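Local atomic coordinates of TetR family transcriptional regulator (Mycobacterium smegmatis, PDB entry 5XS9), a protein that probably binds operator DNA as a dimer of the TetR family to control transcription of genes for biotin metabolism. Residues 54-59 / 95-99; 74-79 / 114-118; 139-143 / 173-178. All coordinates share one frame; numbering follows the deposited sequence.

In the fold
All three contacts join two helices, and most of the residues that touch are buried. Contact 1 lies about 5 Å from the centre of the chain, where helix 47-58 meets helix 92-101 mainly through aliphatic side chains, with no hydrogen bond between them. Contacts 2 and 3 are farther out, at about 14 and 13 Å, and belong to the helical body: 74-79 with 114-118 packs aliphatic groups beside a partly exposed, water-bridged polar margin, whereas 139-143 with 173-178 is aromatic and faces the second subunit. No helix serves two contacts, yet they adjoin: Ser97 of contact 1 packs on Leu141 of contact 3, and Cys79 of contact 2 on Val140 and Leu178.

Contact 1. Residues 54-59 / 95-99; sequences VADHIL and LVSAS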
loop_
_atom_site.group_PDB
_atom_site.type_symbol
_atom_site.label_atom_id
_atom_site.label_comp_id
_atom_site.label_asym_id
_atom_site.label_seq_id
_atom_site.Cartn_x
_atom_site.Cartn_y
_atom_site.Cartn_z
ATOM N N VAL A 54 -4.863 -15.762 -8.967
ATOM C CA VAL A 54 -4.749 -14.711 -9.931
ATOM C C VAL A 54 -3.453 -13.876 -9.616
ATOM O O VAL A 54 -2.706 -13.455 -10.552
ATOM C CB VAL A 54 -5.972 -13.789 -9.914
ATOM C CG1 VAL A 54 -5.684 -12.535 -10.684
ATOM C CG2 VAL A 54 -7.199 -14.473 -10.474
ATOM N N ALA A 55 -3.208 -13.610 -8.337
ATOM C CA ALA A 55 -1.892 -12.964 -7.913
ATOM C C ALA A 55 -0.660 -13.735 -8.478
ATOM O O ALA A 55 0.241 -13.143 -9.102
ATOM C CB ALA A 55 -1.810 -12.847 -6.400
ATOM N N ASP A 56 -0.649 -15.067 -8.325
ATOM C CA ASP A 56 0.506 -15.856 -8.840
ATOM C C ASP A 56 0.621 -15.865 -10.315
ATOM O O ASP A 56 1.711 -15.874 -10.843
ATOM C CB ASP A 56 0.538 -17.239 -8.254
ATOM C CG ASP A 56 0.832 -17.179 -6.779
ATOM O OD1 ASP A 56 1.467 -16.190 -6.310
ATOM O OD2 ASP A 56 0.455 -18.071 -6.063
ATOM N N HIS A 57 -0.498 -15.710 -10.990
ATOM C CA HIS A 57 -0.506 -15.678 -12.434
ATOM C C HIS A 57 0.054 -14.354 -12.922
ATOM O O HIS A 57 0.868 -14.325 -13.847
ATOM C CB HIS A 57 -1.950 -15.879 -12.936
ATOM C CG HIS A 57 -2.074 -15.868 -14.421
ATOM N ND1 HIS A 57 -2.801 -14.919 -15.099
ATOM C CD2 HIS A 57 -1.578 -16.696 -15.359
ATOM C CE1 HIS A 57 -2.717 -15.141 -16.395
ATOM N NE2 HIS A 57 -1.969 -16.206 -16.578
ATOM N N ILE A 58 -0.431 -13.260 -12.330
ATOM C CA ILE A 58 0.064 -11.872 -12.529
ATOM C C ILE A 58 1.584 -11.787 -12.287
ATOM O O ILE A 58 2.284 -11.038 -12.940
ATOM C CB ILE A 58 -0.698 -10.903 -11.532
ATOM C CG1 ILE A 58 -2.083 -10.588 -12.058
ATOM C CG2 ILE A 58 -0.041 -9.573 -11.273
ATOM C CD1 ILE A 58 -2.937 -9.925 -10.979
ATOM N N LEU A 59 2.073 -12.513 -11.323
ATOM C CA LEU A 59 3.466 -12.435 -10.898
ATOM C C LEU A 59 4.368 -13.502 -11.572
ATOM O O LEU A 59 5.574 -13.551 -11.288
ATOM C CB LEU A 59 3.524 -12.679 -9.354
ATOM C CG LEU A 59 2.956 -11.582 -8.466
ATOM C CD1 LEU A 59 2.932 -12.010 -7.017
ATOM C CD2 LEU A 59 3.712 -10.282 -8.649
ATOM N N LEU A 95 -4.294 -6.105 -5.546
ATOM C CA LEU A 95 -4.653 -7.525 -5.505
ATOM C C LEU A 95 -3.467 -8.297 -4.920
ATOM O O LEU A 95 -3.662 -9.134 -4.035
ATOM C CB LEU A 95 -5.006 -8.014 -6.918
ATOM C CG LEU A 95 -5.665 -9.413 -7.034
ATOM C CD1 LEU A 95 -6.521 -9.535 -8.247
ATOM C CD2 LEU A 95 -4.543 -10.422 -7.086
ATOM N N VAL A 96 -2.241 -8.006 -5.362
ATOM C CA VAL A 96 -1.025 -8.682 -4.788
ATOM C C VAL A 96 -0.802 -8.320 -3.334
ATOM O O VAL A 96 -0.489 -9.219 -2.528
ATOM C CB VAL A 96 0.215 -8.501 -5.619
ATOM C CG1 VAL A 96 1.414 -9.075 -4.937
ATOM C CG2 VAL A 96 -0.041 -9.164 -6.994
ATOM N N SER A 97 -1.051 -7.049 -2.967
ATOM C CA SER A 97 -1.031 -6.654 -1.523
ATOM C C SER A 97 -1.930 -7.470 -0.668
ATOM O O SER A 97 -1.502 -7.900 0.401
ATOM C CB SER A 97 -1.331 -5.191 -1.253
ATOM O OG SER A 97 -0.415 -4.440 -2.021
ATOM N N ALA A 98 -3.200 -7.574 -1.064
ATOM C CA ALA A 98 -4.157 -8.310 -0.259
ATOM C C ALA A 98 -3.832 -9.810 -0.248
ATOM O O ALA A 98 -3.998 -10.489 0.797
ATOM C CB ALA A 98 -5.609 -8.029 -0.676
ATOM N N SER A 99 -3.288 -10.349 -1.329
ATOM C CA SER A 99 -2.928 -11.753 -1.308
ATOM C C SER A 99 -1.693 -12.070 -0.501
ATOM O O SER A 99 -1.609 -13.127 0.096
ATOM C CB SER A 99 -2.789 -12.335 -2.716
ATOM O OG SER A 99 -4.059 -12.320 -3.358
#
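Segments 54-59 and 95-99 run at 125° to each other, their axes 9.6 Å apart at closest approach, and the backbones come nearest where the CA atoms of Ala55 and Val96 stand 5.4 Å apart. Ala55 is the small residue at this crossing. Its CB meets Leu95 CD2 at 3.7 Å, and the same methyl of Leu95 also lies against the backbone N of Ala55. Ser99, one turn beyond Leu95, brings its OG to 3.8 Å from Ala55 CB, a van der Waals touch. Leu95 divides its two methyls between neighbours: CD1 packs on Val54 CG1 at 4.0 Å, the two side chains crossing at about a right angle, while CD2 serves Ala55 and, at 4.2 Å, Ile58 CD1. Val96 and Leu59 instead reach toward each other tip to tip, with Val96 CG1 3.9 Å from Leu59 CD1. Val96 CG1 is anti to the backbone N (chi1 174°), and CG2, beside that N, faces Ala55 CB at 4.1 Å and Ile58 CG2 at a slightly longer distance. The contact is thus mostly methyl against methyl, with the hydroxyl of Ser99 at its margin and no hydrogen bond across it. Helix 47-58 follows the helix-turn-helix region of the TetR fold, and this contact joins it to helix 92-101 of the regulatory body. Val54 and Ile58 also touch helix 5-19, Leu59 and Val96 share Leu86 of helix 71-87, and Val107 and Ile108 of helix 106-122 cover Leu59 and Val96 respectively.

Contact 2. Residues 74-79 / 114-118; sequences QIHESC and QLGRA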
loop_
_atom_site.group_PDB
_atom_site.type_symbol
_atom_site.label_atom_id
_atom_site.label_comp_id
_atom_site.label_asym_id
_atom_site.label_seq_id
_atom_site.Cartn_x
_atom_site.Cartn_y
_atom_site.Cartn_z
ATOM N N GLN A 74 20.714 -7.161 -7.559
ATOM C CA GLN A 74 19.625 -8.073 -7.345
ATOM C C GLN A 74 18.325 -7.429 -6.793
ATOM O O GLN A 74 17.186 -7.825 -7.178
ATOM C CB GLN A 74 20.000 -9.168 -6.327
ATOM C CG GLN A 74 21.151 -10.103 -6.788
ATOM C CD GLN A 74 21.630 -11.029 -5.698
ATOM O OE1 GLN A 74 20.872 -11.502 -4.862
ATOM N NE2 GLN A 74 22.940 -11.294 -5.712
ATOM N N ILE A 75 18.494 -6.539 -5.818
ATOM C CA ILE A 75 17.327 -5.874 -5.249
ATOM C C ILE A 75 16.690 -5.007 -6.331
ATOM O O ILE A 75 15.483 -5.059 -6.543
ATOM C CB ILE A 75 17.721 -5.029 -4.070
ATOM C CG1 ILE A 75 18.041 -6.001 -2.902
ATOM C CG2 ILE A 75 16.559 -4.086 -3.727
ATOM C CD1 ILE A 75 18.709 -5.332 -1.819
ATOM N N HIS A 76 17.509 -4.241 -7.017
ATOM C CA HIS A 76 16.964 -3.401 -8.096
ATOM C C HIS A 76 16.199 -4.245 -9.113
ATOM O O HIS A 76 15.078 -3.911 -9.481
ATOM C CB HIS A 76 18.051 -2.487 -8.744
ATOM C CG HIS A 76 18.447 -1.325 -7.874
ATOM N ND1 HIS A 76 17.637 -0.203 -7.714
ATOM C CD2 HIS A 76 19.577 -1.075 -7.160
ATOM C CE1 HIS A 76 18.234 0.652 -6.902
ATOM N NE2 HIS A 76 19.408 0.148 -6.549
ATOM N N GLU A 77 16.794 -5.350 -9.556
ATOM C CA GLU A 77 16.244 -6.141 -10.657
ATOM C C GLU A 77 14.972 -6.789 -10.233
ATOM O O GLU A 77 13.923 -6.693 -10.915
ATOM C CB GLU A 77 17.305 -7.169 -11.189
ATOM C CG GLU A 77 16.971 -7.819 -12.499
ATOM C CD GLU A 77 17.187 -6.908 -13.740
ATOM O OE1 GLU A 77 17.746 -5.798 -13.648
ATOM O OE2 GLU A 77 16.802 -7.337 -14.844
ATOM N N SER A 78 14.947 -7.377 -9.024
ATOM C CA SER A 78 13.730 -7.966 -8.518
ATOM C C SER A 78 12.564 -7.018 -8.313
ATOM O O SER A 78 11.404 -7.346 -8.582
ATOM C CB SER A 78 13.966 -8.766 -7.221
ATOM O OG SER A 78 14.731 -9.926 -7.588
ATOM N N CYS A 79 12.847 -5.846 -7.784
ATOM C CA CYS A 79 11.786 -4.903 -7.472
ATOM C C CYS A 79 11.234 -4.294 -8.761
ATOM O O CYS A 79 10.063 -4.074 -8.841
ATOM C CB CYS A 79 12.389 -3.795 -6.586
ATOM S SG CYS A 79 12.616 -4.468 -4.862
ATOM N N GLN A 114 13.856 -14.472 -2.001
ATOM C CA GLN A 114 14.945 -14.043 -2.832
ATOM C C GLN A 114 15.579 -12.716 -2.381
ATOM O O GLN A 114 16.779 -12.576 -2.366
ATOM C CB GLN A 114 14.457 -13.964 -4.277
ATOM C CG GLN A 114 15.520 -13.761 -5.280
ATOM C CD GLN A 114 15.051 -14.108 -6.700
ATOM O OE1 GLN A 114 14.431 -15.143 -6.940
ATOM N NE2 GLN A 114 15.409 -13.274 -7.643
ATOM N N LEU A 115 14.766 -11.744 -1.988
ATOM C CA LEU A 115 15.290 -10.514 -1.459
ATOM C C LEU A 115 16.092 -10.703 -0.130
ATOM O O LEU A 115 17.043 -9.986 0.114
ATOM C CB LEU A 115 14.172 -9.512 -1.210
ATOM C CG LEU A 115 13.486 -8.945 -2.462
ATOM C CD1 LEU A 115 12.242 -8.233 -1.981
ATOM C CD2 LEU A 115 14.421 -8.084 -3.293
ATOM N N GLY A 116 15.662 -11.629 0.716
ATOM C CA GLY A 116 16.402 -11.993 1.905
ATOM C C GLY A 116 17.801 -12.445 1.624
ATOM O O GLY A 116 18.692 -12.080 2.340
ATOM N N ARG A 117 18.038 -13.154 0.522
ATOM C CA ARG A 117 19.426 -13.461 0.138
ATOM C C ARG A 117 20.329 -12.256 -0.191
ATOM O O ARG A 117 21.528 -12.228 0.118
ATOM C CB ARG A 117 19.426 -14.471 -0.996
ATOM C CG ARG A 117 18.823 -15.824 -0.521
ATOM C CD ARG A 117 18.994 -16.952 -1.561
ATOM N NE ARG A 117 17.828 -17.019 -2.458
ATOM C CZ ARG A 117 16.762 -17.812 -2.297
ATOM N NH1 ARG A 117 16.700 -18.680 -1.278
ATOM N NH2 ARG A 117 15.737 -17.741 -3.167
ATOM N N ALA A 118 19.739 -11.204 -0.767
ATOM C CA ALA A 118 20.491 -10.012 -1.045
ATOM C C ALA A 118 20.734 -9.311 0.286
ATOM O O ALA A 118 21.811 -8.783 0.539
ATOM C CB ALA A 118 19.674 -9.098 -2.009
HETATM O O HOH W 1 16.983 -11.079 -6.695
#
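Ile75 and Leu115 cross at about a right angle, with Ile75 CG1 4.2 Å from Leu115 CD2. With its CG1 beside the backbone N (chi1 -73°), Ile75 carries the longer branch to Ala118, whose CB sits 3.6 Å from CG1 and also touches CD1 at the branch end. Leu115 uses the single methyl CD2 for its share of the contact: it lies over Ile75 CA, 4.0 Å from Ser78 CB, and a little farther from Cys79 SG. Ala118 also receives Gln74, whose extended chain lays OE1 alongside CB at 3.9 Å, while its NE2 bonds to Leu69 O outside the two segments. The helices are nearly antiparallel, at 160° with axes 9.8 Å apart, and they pack within the all-helical regulatory domain of the TetR fold, the part that in this family usually holds the effector pocket and the dimer interface. Leu115 and Cys79 turn also to helix 129-155, where Ile137 and Val140 respectively meet them, and Ile75 leans on Val182 and Leu185 of helix 170-186. Along the other margin the chemistry becomes polar. Gln114 is extended, its CG anti to the backbone N (chi1 -170°), which carries the amide across toward Ser78. One water bridges the helices there: it accepts from Gln114 NE2 at 2.9 Å, donates to Gln74 O at 3.3 Å and is hydrogen-bonded to Ser78 OG at 2.7 Å. Gln114 NE2 has a second acceptor in Thr64 O, so the amide nitrogen ties both the water and the chain ahead of helix 71-87 to helix 106-122, and Thr66 packs against Gln74, Ser78 and Gln114.

Contact 3. Residues 139-143 / 173-178; sequences YVLGF and QFRFGL
Tyr139 and Phe174 meet through both a hydrogen bond and their rings. Tyr139 OH donates to Phe174 O at 2.8 Å, with a C=O...O angle of 114° and the hydroxyl tilted somewhat from the carbonyl plane. Phe174 O also accepts from Leu178 N, so it holds the helical bond and the phenol together. The two rings are near parallel, their planes at 12°, but slid apart with centroids 5.7 Å apart, so that they barely overlap. Phe174 presents its edge to the face of Phe143 in an edge-to-face pair: its CD1 lies over that face, 3.6 Å from Phe143 CD2, toward the rim. Tyr139, Phe143 and Phe174 thus form an aromatic cluster. At Gly177 the phenol comes close to the backbone, with OH 3.3 Å from CA; the missing side chain leaves room for the hydroxyl. Val140 closes the edge of the Phe174 ring, its CG2 3.9 Å from CZ, and Leu178 CD2 packs at 3.9 Å on Tyr139 CE2. Phe143 extends with its CG anti to the backbone N (chi1 -179°), which brings CZ to 3.6 Å from Phe174 CB. Farther out, helix 71-87 lies behind, with Arg83 on Phe174, Cys79 on Val140 and Leu178, and Leu82 on Val140. The second subunit supplies Tyr138, whose ring meets Phe143 at a steep angle, Thr135 against Tyr139, and Arg134, which bonds to Gln173 OE1. Helices 129-155 and 170-186, roughly antiparallel here, are the pair that commonly builds the four-helix dimer interface of TetR regulators. The phenol's polar end is thus satisfied within a buried aromatic layer, and the hydrogen bond, together with the close approach to Gly177, is consistent with a well-defined position for the Tyr139 ring between the two helices.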
loop_
_atom_site.group_PDB
_atom_site.type_symbol
_atom_site.label_atom_id
_atom_site.label_comp_id
_atom_site.label_asym_id
_atom_site.label_seq_id
_atom_site.Cartn_x
_atom_site.Cartn_y
_atom_site.Cartn_z
ATOM N N TYR A 139 7.586 -1.228 0.740
ATOM C CA TYR A 139 7.836 -0.050 -0.087
ATOM C C TYR A 139 7.285 -0.199 -1.534
ATOM O O TYR A 139 6.594 0.700 -2.075
ATOM C CB TYR A 139 9.306 0.331 -0.116
ATOM C CG TYR A 139 9.667 1.272 -1.255
ATOM C CD1 TYR A 139 9.226 2.576 -1.263
ATOM C CD2 TYR A 139 10.310 0.809 -2.407
ATOM C CE1 TYR A 139 9.526 3.435 -2.306
ATOM C CE2 TYR A 139 10.565 1.654 -3.476
ATOM C CZ TYR A 139 10.177 2.983 -3.432
ATOM O OH TYR A 139 10.463 3.902 -4.471
ATOM N N VAL A 140 7.585 -1.323 -2.133
ATOM C CA VAL A 140 7.227 -1.526 -3.550
ATOM C C VAL A 140 5.692 -1.584 -3.682
ATOM O O VAL A 140 5.084 -0.997 -4.576
ATOM C CB VAL A 140 7.803 -2.823 -4.114
ATOM C CG1 VAL A 140 7.172 -3.111 -5.512
ATOM C CG2 VAL A 140 9.290 -2.767 -4.159
ATOM N N LEU A 141 5.043 -2.255 -2.759
ATOM C CA LEU A 141 3.604 -2.270 -2.757
ATOM C C LEU A 141 2.904 -0.953 -2.448
ATOM O O LEU A 141 1.900 -0.602 -3.108
ATOM C CB LEU A 141 3.047 -3.428 -1.863
ATOM C CG LEU A 141 3.463 -4.835 -2.207
ATOM C CD1 LEU A 141 3.002 -5.729 -1.044
ATOM C CD2 LEU A 141 2.906 -5.253 -3.533
ATOM N N GLY A 142 3.380 -0.205 -1.472
ATOM C CA GLY A 142 2.806 1.127 -1.173
ATOM C C GLY A 142 3.018 2.077 -2.363
ATOM O O GLY A 142 2.110 2.801 -2.800
ATOM N N PHE A 143 4.207 2.044 -2.902
ATOM C CA PHE A 143 4.551 2.899 -4.057
ATOM C C PHE A 143 3.618 2.607 -5.205
ATOM O O PHE A 143 3.016 3.512 -5.759
ATOM C CB PHE A 143 5.985 2.699 -4.491
ATOM C CG PHE A 143 6.413 3.565 -5.651
ATOM C CD1 PHE A 143 7.128 4.730 -5.409
ATOM C CD2 PHE A 143 6.055 3.252 -6.931
ATOM C CE1 PHE A 143 7.542 5.556 -6.412
ATOM C CE2 PHE A 143 6.457 4.094 -7.997
ATOM C CZ PHE A 143 7.232 5.221 -7.728
ATOM N N GLN A 173 11.315 7.985 -9.747
ATOM C CA GLN A 173 10.900 8.113 -8.324
ATOM C C GLN A 173 11.044 6.730 -7.631
ATOM O O GLN A 173 11.491 6.619 -6.501
ATOM C CB GLN A 173 9.421 8.505 -8.280
ATOM C CG GLN A 173 9.109 9.853 -8.907
ATOM C CD GLN A 173 9.747 10.909 -8.091
ATOM O OE1 GLN A 173 9.540 10.948 -6.884
ATOM N NE2 GLN A 173 10.513 11.760 -8.715
ATOM N N PHE A 174 10.635 5.682 -8.356
ATOM C CA PHE A 174 10.708 4.334 -7.840
ATOM C C PHE A 174 12.133 3.947 -7.494
ATOM O O PHE A 174 12.401 3.453 -6.380
ATOM C CB PHE A 174 10.047 3.353 -8.845
ATOM C CG PHE A 174 9.987 1.935 -8.358
ATOM C CD1 PHE A 174 9.241 1.606 -7.198
ATOM C CD2 PHE A 174 10.738 0.917 -8.994
ATOM C CE1 PHE A 174 9.177 0.288 -6.746
ATOM C CE2 PHE A 174 10.668 -0.417 -8.556
ATOM C CZ PHE A 174 9.911 -0.740 -7.421
ATOM N N ARG A 175 13.047 4.247 -8.400
ATOM C CA ARG A 175 14.467 3.998 -8.281
ATOM C C ARG A 175 15.084 4.743 -7.122
ATOM O O ARG A 175 15.955 4.242 -6.420
ATOM C CB ARG A 175 15.214 4.360 -9.620
ATOM C CG ARG A 175 16.735 4.279 -9.473
ATOM C CD ARG A 175 17.524 4.313 -10.792
ATOM N NE ARG A 175 17.638 5.717 -11.187
ATOM C CZ ARG A 175 16.901 6.301 -12.105
ATOM N NH1 ARG A 175 16.027 5.578 -12.799
ATOM N NH2 ARG A 175 17.059 7.614 -12.352
ATOM N N PHE A 176 14.616 5.932 -6.879
ATOM C CA PHE A 176 15.196 6.758 -5.819
ATOM C C PHE A 176 14.878 6.089 -4.443
ATOM O O PHE A 176 15.773 5.950 -3.642
ATOM C CB PHE A 176 14.595 8.182 -5.804
ATOM C CG PHE A 176 15.162 9.040 -4.737
ATOM C CD1 PHE A 176 16.301 9.787 -4.971
ATOM C CD2 PHE A 176 14.599 9.037 -3.440
ATOM C CE1 PHE A 176 16.881 10.516 -3.956
ATOM C CE2 PHE A 176 15.173 9.795 -2.455
ATOM C CZ PHE A 176 16.315 10.505 -2.691
ATOM N N GLY A 177 13.664 5.604 -4.260
ATOM C CA GLY A 177 13.262 4.938 -2.986
ATOM C C GLY A 177 13.967 3.614 -2.828
ATOM O O GLY A 177 14.393 3.258 -1.753
ATOM N N LEU A 178 14.094 2.864 -3.903
ATOM C CA LEU A 178 14.852 1.643 -3.875
ATOM C C LEU A 178 16.315 1.871 -3.481
ATOM O O LEU A 178 16.913 1.156 -2.670
ATOM C CB LEU A 178 14.846 0.952 -5.237
ATOM C CG LEU A 178 13.657 0.086 -5.612
ATOM C CD1 LEU A 178 13.998 -0.732 -6.857
ATOM C CD2 LEU A 178 13.320 -0.867 -4.473
#